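Local coordinates for putative phosphatase (Bacteroides thetaiotaomicron, PDB 3KYA), which is of unproven function but is named a putative phosphatase, binds zinc in the crystal, and joins an IPT/TIG domain to what appears to be a six-bladed beta-propeller, at residues F23-G28 against Q32-Y37; M105-L110 against T414-G419; S176-N181 against Y224-N229. One frame throughout, in Å; residues are numbered along the deposited sequence.

The three contacts follow the chain from the IPT/TIG domain into a probable propeller. Contact 1 is a hairpin of that domain, its centre about 33 Å from that of the chain. Contacts 2 and 3 each join neighbouring sheets, probably propeller blades. Contact 3 is nested inside the loop contact 2 closes. Centres of contacts 1 and 2 are about 26 Å apart, of 2 and 3 about 32 Å, and of 1 and 3, on opposite sides of the chain's centre, about 56 Å. No active site is established. In contact 3 the side chain of Ile180 is about 11 Å from a bound zinc ion; in contact 1 that of Tyr37 is about 4 Å from that of zinc-binding Asp22.

Contact 1. Residues F23-G28 against Q32-Y37; sequences FTPKEG and QKLLIY. With EDO (1,2-ethanediol), chain I.
Leu34 runs obliquely across Phe23, and its CD1 methyl does most of the touching. It lies 4.1 Å from Phe23 CD1 and 3.5 Å from Pro25 O, which itself sits at the edge of the Phe23 ring, in its plane. Pro25 CD is 4.2 Å from the same Leu34 CD1. Pro25 follows a cis peptide bond, and its ring meets Gln32 from the opposite direction, with Pro25 CG 3.9 Å from Gln32 CG. Replaced by an alanine, Pro25 would probably leave a gap beside Gln32 CG and Leu34 CD1 and let the cis bond revert to trans. Thr24 and Leu35 lie side by side and point the same way, Thr24 CG2 4.0 Å from Leu35 CB. They form an antiparallel hydrogen-bonded pair of this IPT/TIG hairpin: Thr24 N gives to Leu35 O at 2.9 Å, and Leu35 N to Thr24 O at 3.0 Å. Thr24 O also accepts from O1 of an ethanediol. Lys26 NZ bonds to Phe23 O at 2.6 Å and forms a salt bridge to Asp22, a zinc-binding residue with no zinc bound in this chain. Backbone bonds thus fix the strand register, while apolar carbons and the cis-proline shape the turn end.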
loop_
_atom_site.group_PDB
_atom_site.type_symbol
_atom_site.label_atom_id
_atom_site.label_comp_id
_atom_site.label_asym_id
_atom_site.label_seq_id
_atom_site.Cartn_x
_atom_site.Cartn_y
_atom_site.Cartn_z
ATOM N N PHE A 23 -24.350 5.766 16.220
ATOM C CA PHE A 23 -22.964 6.140 15.979
ATOM C C PHE A 23 -22.479 5.437 14.730
ATOM O O PHE A 23 -23.037 4.404 14.327
ATOM C CB PHE A 23 -22.044 5.857 17.190
ATOM C CG PHE A 23 -22.126 4.450 17.721
ATOM C CD1 PHE A 23 -21.336 3.447 17.197
ATOM C CD2 PHE A 23 -22.985 4.143 18.762
ATOM C CE1 PHE A 23 -21.428 2.136 17.675
ATOM C CE2 PHE A 23 -23.084 2.842 19.254
ATOM C CZ PHE A 23 -22.292 1.835 18.715
ATOM N N THR A 24 -21.454 6.015 14.106
ATOM C CA THR A 24 -20.873 5.459 12.903
ATOM C C THR A 24 -19.383 5.823 12.797
ATOM O O THR A 24 -19.003 6.961 13.090
ATOM C CB THR A 24 -21.646 5.926 11.655
ATOM O OG1 THR A 24 -21.163 5.220 10.515
ATOM C CG2 THR A 24 -21.505 7.424 11.427
ATOM N N PRO A 25 -18.534 4.853 12.410
ATOM C CA PRO A 25 -18.866 3.453 12.082
ATOM C C PRO A 25 -19.229 2.618 13.314
ATOM O O PRO A 25 -19.020 3.054 14.443
ATOM C CB PRO A 25 -17.579 2.933 11.440
ATOM C CG PRO A 25 -16.488 3.719 12.104
ATOM C CD PRO A 25 -17.084 5.106 12.317
ATOM N N LYS A 26 -19.780 1.426 13.091
ATOM C CA LYS A 26 -20.184 0.529 14.177
ATOM C C LYS A 26 -19.006 -0.280 14.714
ATOM O O LYS A 26 -19.064 -0.833 15.815
ATOM C CB LYS A 26 -21.288 -0.428 13.693
ATOM C CG LYS A 26 -22.583 0.269 13.231
ATOM C CD LYS A 26 -23.237 1.066 14.361
ATOM C CE LYS A 26 -24.624 1.608 13.976
ATOM N NZ LYS A 26 -24.590 2.734 12.978
ATOM N N GLU A 27 -17.952 -0.359 13.917
ATOM C CA GLU A 27 -16.747 -1.090 14.262
ATOM C C GLU A 27 -15.537 -0.296 13.787
ATOM O O GLU A 27 -15.627 0.497 12.848
ATOM C CB GLU A 27 -16.740 -2.482 13.609
ATOM C CG GLU A 27 -16.834 -2.466 12.078
ATOM C CD GLU A 27 -18.236 -2.138 11.545
ATOM O OE1 GLU A 27 -19.191 -2.906 11.829
ATOM O OE2 GLU A 27 -18.387 -1.138 10.798
ATOM N N GLY A 28 -14.400 -0.534 14.418
ATOM C CA GLY A 28 -13.164 0.150 14.057
ATOM C C GLY A 28 -12.101 -0.028 15.124
ATOM O O GLY A 28 -12.366 -0.612 16.177
ATOM N N GLN A 32 -9.501 5.647 14.995
ATOM C CA GLN A 32 -10.639 5.826 14.094
ATOM C C GLN A 32 -11.440 7.041 14.533
ATOM O O GLN A 32 -11.661 7.237 15.731
ATOM C CB GLN A 32 -11.560 4.598 14.149
ATOM C CG GLN A 32 -12.935 4.743 13.461
ATOM C CD GLN A 32 -12.877 4.762 11.935
ATOM O OE1 GLN A 32 -13.484 5.637 11.274
ATOM N NE2 GLN A 32 -12.165 3.796 11.367
ATOM N N LYS A 33 -11.877 7.846 13.571
ATOM C CA LYS A 33 -12.755 8.968 13.852
ATOM C C LYS A 33 -14.172 8.396 13.998
ATOM O O LYS A 33 -14.653 7.677 13.110
ATOM C CB LYS A 33 -12.672 9.980 12.727
ATOM C CG LYS A 33 -13.276 11.315 13.004
ATOM C CD LYS A 33 -12.839 12.335 11.937
ATOM C CE LYS A 33 -11.332 12.672 12.027
ATOM N NZ LYS A 33 -10.874 13.773 11.110
ATOM N N LEU A 34 -14.828 8.712 15.111
ATOM C CA LEU A 34 -16.174 8.226 15.416
ATOM C C LEU A 34 -17.168 9.378 15.533
ATOM O O LEU A 34 -16.910 10.382 16.215
ATOM C CB LEU A 34 -16.156 7.425 16.728
ATOM C CG LEU A 34 -17.471 6.873 17.263
ATOM C CD1 LEU A 34 -17.982 5.738 16.354
ATOM C CD2 LEU A 34 -17.282 6.394 18.704
ATOM N N LEU A 35 -18.313 9.208 14.879
ATOM C CA LEU A 35 -19.397 10.177 14.874
ATOM C C LEU A 35 -20.518 9.625 15.744
ATOM O O LEU A 35 -21.026 8.527 15.488
ATOM C CB LEU A 35 -19.891 10.421 13.439
ATOM C CG LEU A 35 -21.152 11.269 13.242
ATOM C CD1 LEU A 35 -21.022 12.649 13.879
ATOM C CD2 LEU A 35 -21.540 11.409 11.743
ATOM N N ILE A 36 -20.873 10.370 16.787
ATOM C CA ILE A 36 -21.917 9.971 17.719
ATOM C C ILE A 36 -23.120 10.902 17.583
ATOM O O ILE A 36 -22.999 12.123 17.716
ATOM C CB ILE A 36 -21.408 9.982 19.194
ATOM C CG1 ILE A 36 -20.223 9.029 19.389
ATOM C CG2 ILE A 36 -22.550 9.619 20.157
ATOM C CD1 ILE A 36 -19.430 9.299 20.692
ATOM N N TYR A 37 -24.288 10.321 17.291
ATOM C CA TYR A 37 -25.539 11.077 17.179
ATOM C C TYR A 37 -26.340 11.020 18.469
ATOM O O TYR A 37 -26.342 10.003 19.176
ATOM C CB TYR A 37 -26.426 10.497 16.071
ATOM C CG TYR A 37 -25.942 10.715 14.662
ATOM C CD1 TYR A 37 -26.185 11.916 14.017
ATOM C CD2 TYR A 37 -25.263 9.718 13.964
ATOM C CE1 TYR A 37 -25.770 12.129 12.719
ATOM C CE2 TYR A 37 -24.845 9.922 12.647
ATOM C CZ TYR A 37 -25.103 11.135 12.033
ATOM O OH TYR A 37 -24.708 11.389 10.735
HETATM C C1 EDO I . -16.649 8.772 10.998
HETATM O O1 EDO I . -18.040 8.699 10.679
HETATM C C2 EDO I . -15.948 9.676 10.004
HETATM O O2 EDO I . -16.604 10.943 9.913
#

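Contact 2. Residues M105-L110 against T414-G419; sequences MVVGTL and TYAGRG
Met105, present as selenomethionine, curls round the hydroxyl of Tyr415. Its CB is 4.1 Å from Tyr415 OH. CG comes a little closer, 3.9 Å from the same oxygen. The selenium then swings wide, with SE 4.6 Å from Tyr415 OH. A bend at chi3 (-89°) brings the tip back, so that CE ends 3.6 Å from Tyr415 OH. The hydroxyl therefore lies against carbons on both sides of the selenium. Tyr415 reaches this spot because its CG is anti to the backbone N (chi1 176°). Its ring also packs edge-to-face with Tyr394, and Met105 touches Met473 of strand 467-473. Further along, the contact is purely apolar and loose: Val107 CG2 lies 4.4 Å from Ala416 CB, and these two residues are 7.8 Å apart at their CA atoms. Tyr415 and Ala416 both face Val403, which makes a classic beta bulge where the chain turns a corner at Ala416. Strand 105-110 pairs antiparallel with strand 467-473, from the end of the chain, in one sheet. Strand 412-415 is the outermost strand of another sheet. This is consistent with the closure of a beta-propeller, where an early strand completes the final blade.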
loop_
_atom_site.group_PDB
_atom_site.type_symbol
_atom_site.label_atom_id
_atom_site.label_comp_id
_atom_site.label_asym_id
_atom_site.label_seq_id
_atom_site.Cartn_x
_atom_site.Cartn_y
_atom_site.Cartn_z
HETATM N N MSE A 105 -2.136 -5.122 16.590
HETATM C CA MSE A 105 -0.827 -5.542 17.057
HETATM C C MSE A 105 -0.218 -4.367 17.841
HETATM O O MSE A 105 -0.417 -3.185 17.490
HETATM C CB MSE A 105 0.072 -5.922 15.878
HETATM C CG MSE A 105 -0.417 -7.116 15.081
HETATM SE SE MSE A 105 -0.068 -8.780 16.001
HETATM C CE MSE A 105 1.708 -9.207 15.350
ATOM N N VAL A 106 0.503 -4.688 18.910
ATOM C CA VAL A 106 1.157 -3.679 19.730
ATOM C C VAL A 106 2.556 -4.140 20.148
ATOM O O VAL A 106 2.818 -5.340 20.234
ATOM C CB VAL A 106 0.333 -3.324 20.996
ATOM C CG1 VAL A 106 -0.990 -2.635 20.607
ATOM C CG2 VAL A 106 0.075 -4.567 21.892
ATOM N N VAL A 107 3.448 -3.187 20.405
ATOM C CA VAL A 107 4.789 -3.521 20.885
ATOM C C VAL A 107 4.717 -3.631 22.414
ATOM O O VAL A 107 4.028 -2.850 23.060
ATOM C CB VAL A 107 5.836 -2.483 20.469
ATOM C CG1 VAL A 107 7.238 -2.879 20.971
ATOM C CG2 VAL A 107 5.848 -2.318 18.942
ATOM N N GLY A 108 5.399 -4.628 22.964
ATOM C CA GLY A 108 5.484 -4.846 24.417
ATOM C C GLY A 108 6.924 -5.098 24.818
ATOM O O GLY A 108 7.804 -5.180 23.954
ATOM N N THR A 109 7.170 -5.231 26.120
ATOM C CA THR A 109 8.513 -5.521 26.623
ATOM C C THR A 109 8.436 -6.802 27.441
ATOM O O THR A 109 7.739 -6.847 28.454
ATOM C CB THR A 109 9.083 -4.355 27.447
ATOM O OG1 THR A 109 9.114 -3.165 26.634
ATOM C CG2 THR A 109 10.525 -4.668 27.952
ATOM N N LEU A 110 9.129 -7.846 26.980
ATOM C CA LEU A 110 9.108 -9.158 27.651
ATOM C C LEU A 110 10.019 -9.213 28.879
ATOM O O LEU A 110 9.598 -9.615 29.970
ATOM C CB LEU A 110 9.573 -10.243 26.667
ATOM C CG LEU A 110 9.594 -11.682 27.186
ATOM C CD1 LEU A 110 8.153 -12.198 27.369
ATOM C CD2 LEU A 110 10.429 -12.584 26.287
ATOM N N THR A 414 7.678 0.663 6.649
ATOM C CA THR A 414 8.043 0.615 8.056
ATOM C C THR A 414 6.864 -0.001 8.786
ATOM O O THR A 414 5.743 0.511 8.702
ATOM C CB THR A 414 8.398 1.996 8.610
ATOM O OG1 THR A 414 9.538 2.504 7.906
ATOM C CG2 THR A 414 8.746 1.914 10.094
ATOM N N TYR A 415 7.116 -1.109 9.489
ATOM C CA TYR A 415 6.061 -1.865 10.176
ATOM C C TYR A 415 5.841 -1.445 11.618
ATOM O O TYR A 415 4.688 -1.283 12.054
ATOM C CB TYR A 415 6.392 -3.366 10.127
ATOM C CG TYR A 415 5.438 -4.267 10.895
ATOM C CD1 TYR A 415 4.096 -4.375 10.526
ATOM C CD2 TYR A 415 5.890 -5.038 11.962
ATOM C CE1 TYR A 415 3.224 -5.219 11.223
ATOM C CE2 TYR A 415 5.033 -5.875 12.655
ATOM C CZ TYR A 415 3.706 -5.962 12.281
ATOM O OH TYR A 415 2.850 -6.797 12.976
ATOM N N ALA A 416 6.939 -1.260 12.354
ATOM C CA ALA A 416 6.870 -0.943 13.771
ATOM C C ALA A 416 8.075 -0.126 14.202
ATOM O O ALA A 416 9.213 -0.400 13.793
ATOM C CB ALA A 416 6.774 -2.245 14.598
ATOM N N GLY A 417 7.815 0.869 15.041
ATOM C CA GLY A 417 8.853 1.739 15.577
ATOM C C GLY A 417 8.745 3.162 15.070
ATOM O O GLY A 417 7.872 3.475 14.240
ATOM N N ARG A 418 9.609 4.015 15.610
ATOM C CA ARG A 418 9.688 5.436 15.267
ATOM C C ARG A 418 8.343 6.150 15.504
ATOM O O ARG A 418 7.935 7.007 14.709
ATOM C CB ARG A 418 10.167 5.600 13.812
ATOM C CG ARG A 418 11.520 4.922 13.539
ATOM C CD ARG A 418 11.900 4.988 12.057
ATOM N NE ARG A 418 12.262 6.341 11.627
ATOM C CZ ARG A 418 13.503 6.838 11.607
ATOM N NH1 ARG A 418 14.546 6.113 11.995
ATOM N NH2 ARG A 418 13.710 8.081 11.193
ATOM N N GLY A 419 7.683 5.788 16.609
ATOM C CA GLY A 419 6.398 6.349 17.004
ATOM C C GLY A 419 6.287 7.847 16.757
ATOM O O GLY A 419 7.063 8.646 17.310
#

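Contact 3. Residues S176-N181 against Y224-N229; sequences SPLNIN and YIIKRN. With EDO (1,2-ethanediol), chain M; EDO (1,2-ethanediol), chain N.
Ile180 N donates to O1 of an ethanediol at 2.9 Å, with an N-H...O angle of 144°. Ile180 lies just beyond strand 173-178, and Ile226, its partner, lies on strand 220-227. The contact joins two neighbouring sheets, probably blades of a beta-propeller. The ethanediol, probably from the crystallisation liquor, sits against the apolar side chains of this seam: Leu178 CD2 is 3.5 Å from its C1, and Ile180 CG2 is 3.6 Å from its O1. Leu178 points toward Ile226 and ends in CD2 against its CD1. Ile180 has a left-handed backbone (phi 31°), unusual for a beta-branched residue, and its CB still points toward the other sheet. Round the seam the polar groups are paired locally. Asn179 ND2 bonds to Asp236, Arg228 makes a salt bridge with Asp147, and Asn229 ND2 bonds to Asp235 and Thr233. Leu178 also touches Met207, and Ile226 touches Ile240. Between the two segments themselves the packing is methyl against methyl, all of it on one atom. Ile226 CD1 lies 4.4 Å from Leu178 CD2 and 4.2 Å from Ile180 CG2.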
loop_
_atom_site.group_PDB
_atom_site.type_symbol
_atom_site.label_atom_id
_atom_site.label_comp_id
_atom_site.label_asym_id
_atom_site.label_seq_id
_atom_site.Cartn_x
_atom_site.Cartn_y
_atom_site.Cartn_z
ATOM N N SER A 176 21.791 -19.338 31.170
ATOM C CA SER A 176 22.976 -19.393 30.309
ATOM C C SER A 176 23.516 -20.831 30.232
ATOM O O SER A 176 24.583 -21.135 30.782
ATOM C CB SER A 176 24.054 -18.451 30.836
ATOM O OG SER A 176 23.561 -17.133 30.953
ATOM N N PRO A 177 22.786 -21.722 29.539
ATOM C CA PRO A 177 23.159 -23.146 29.528
ATOM C C PRO A 177 24.380 -23.518 28.673
ATOM O O PRO A 177 25.008 -24.555 28.928
ATOM C CB PRO A 177 21.908 -23.818 28.950
ATOM C CG PRO A 177 21.308 -22.762 28.050
ATOM C CD PRO A 177 21.578 -21.454 28.731
ATOM N N LEU A 178 24.696 -22.700 27.679
ATOM C CA LEU A 178 25.775 -22.982 26.743
ATOM C C LEU A 178 26.943 -22.017 26.903
ATOM O O LEU A 178 26.917 -20.894 26.392
ATOM C CB LEU A 178 25.215 -22.928 25.318
ATOM C CG LEU A 178 24.203 -24.026 24.976
ATOM C CD1 LEU A 178 23.293 -23.633 23.814
ATOM C CD2 LEU A 178 24.955 -25.345 24.698
ATOM N N ASN A 179 27.972 -22.456 27.622
ATOM C CA ASN A 179 29.152 -21.618 27.824
ATOM C C ASN A 179 30.227 -21.812 26.752
ATOM O O ASN A 179 31.227 -21.100 26.759
ATOM C CB ASN A 179 29.704 -21.806 29.236
ATOM C CG ASN A 179 28.792 -21.202 30.272
ATOM O OD1 ASN A 179 28.665 -19.977 30.365
ATOM N ND2 ASN A 179 28.116 -22.052 31.034
ATOM N N ILE A 180 29.998 -22.763 25.842
ATOM C CA ILE A 180 30.854 -23.030 24.677
ATOM C C ILE A 180 32.341 -22.727 24.907
ATOM O O ILE A 180 32.997 -22.056 24.098
ATOM C CB ILE A 180 30.303 -22.278 23.410
ATOM C CG1 ILE A 180 30.011 -20.813 23.711
ATOM C CG2 ILE A 180 29.022 -22.921 22.927
ATOM C CD1 ILE A 180 29.623 -19.992 22.459
ATOM N N ASN A 181 32.872 -23.266 26.002
ATOM C CA ASN A 181 34.256 -23.003 26.405
ATOM C C ASN A 181 35.326 -23.288 25.349
ATOM O O ASN A 181 36.355 -22.613 25.332
ATOM C CB ASN A 181 34.575 -23.741 27.715
ATOM C CG ASN A 181 33.867 -23.124 28.913
ATOM O OD1 ASN A 181 33.749 -21.898 29.018
ATOM N ND2 ASN A 181 33.410 -23.961 29.827
ATOM N N TYR A 224 30.405 -24.520 14.177
ATOM C CA TYR A 224 30.400 -25.657 15.087
ATOM C C TYR A 224 29.026 -26.313 15.081
ATOM O O TYR A 224 28.014 -25.684 14.718
ATOM C CB TYR A 224 30.749 -25.220 16.518
ATOM C CG TYR A 224 32.184 -24.783 16.716
ATOM C CD1 TYR A 224 32.592 -23.490 16.403
ATOM C CD2 TYR A 224 33.137 -25.661 17.223
ATOM C CE1 TYR A 224 33.914 -23.088 16.588
ATOM C CE2 TYR A 224 34.467 -25.258 17.398
ATOM C CZ TYR A 224 34.839 -23.970 17.080
ATOM O OH TYR A 224 36.151 -23.562 17.247
ATOM N N ILE A 225 28.995 -27.571 15.514
ATOM C CA ILE A 225 27.760 -28.341 15.627
ATOM C C ILE A 225 27.667 -28.902 17.050
ATOM O O ILE A 225 28.622 -29.511 17.550
ATOM C CB ILE A 225 27.677 -29.422 14.520
ATOM C CG1 ILE A 225 26.251 -29.951 14.394
ATOM C CG2 ILE A 225 28.706 -30.581 14.751
ATOM C CD1 ILE A 225 25.987 -30.744 13.114
ATOM N N ILE A 226 26.518 -28.679 17.699
ATOM C CA ILE A 226 26.278 -29.077 19.097
ATOM C C ILE A 226 25.127 -30.076 19.181
ATOM O O ILE A 226 24.014 -29.779 18.775
ATOM C CB ILE A 226 25.929 -27.861 19.978
ATOM C CG1 ILE A 226 27.001 -26.778 19.853
ATOM C CG2 ILE A 226 25.747 -28.285 21.449
ATOM C CD1 ILE A 226 26.701 -25.496 20.611
ATOM N N LYS A 227 25.395 -31.255 19.733
ATOM C CA LYS A 227 24.407 -32.327 19.780
ATOM C C LYS A 227 23.506 -32.266 21.012
ATOM O O LYS A 227 23.973 -32.120 22.152
ATOM C CB LYS A 227 25.115 -33.679 19.743
ATOM C CG LYS A 227 24.192 -34.875 19.549
ATOM C CD LYS A 227 24.990 -36.164 19.476
ATOM C CE LYS A 227 24.113 -37.330 19.100
ATOM N NZ LYS A 227 24.904 -38.581 19.131
ATOM N N ARG A 228 22.210 -32.402 20.766
ATOM C CA ARG A 228 21.210 -32.408 21.811
ATOM C C ARG A 228 21.482 -33.567 22.781
ATOM O O ARG A 228 21.819 -34.687 22.363
ATOM C CB ARG A 228 19.814 -32.523 21.176
ATOM C CG ARG A 228 18.631 -32.253 22.118
ATOM C CD ARG A 228 17.286 -32.440 21.395
ATOM N NE ARG A 228 17.006 -31.457 20.330
ATOM C CZ ARG A 228 16.352 -30.302 20.496
ATOM N NH1 ARG A 228 15.923 -29.909 21.698
ATOM N NH2 ARG A 228 16.150 -29.512 19.452
ATOM N N ASN A 229 21.351 -33.283 24.074
ATOM C CA ASN A 229 21.533 -34.287 25.114
ATOM C C ASN A 229 20.370 -35.281 25.115
ATOM O O ASN A 229 19.307 -35.012 24.534
ATOM C CB ASN A 229 21.630 -33.634 26.498
ATOM C CG ASN A 229 22.876 -32.770 26.662
ATOM O OD1 ASN A 229 23.981 -33.156 26.256
ATOM N ND2 ASN A 229 22.706 -31.606 27.275
HETATM C C1 EDO M . 28.331 -26.269 24.693
HETATM O O1 EDO M . 28.425 -25.220 25.676
HETATM C C2 EDO M . 29.227 -27.460 25.037
HETATM O O2 EDO M . 30.555 -26.980 25.311
HETATM C C1 EDO N . 17.744 -38.421 21.018
HETATM O O1 EDO N . 16.594 -38.043 21.778
HETATM C C2 EDO N . 18.811 -37.348 21.126
HETATM O O2 EDO N . 18.263 -36.136 21.676
#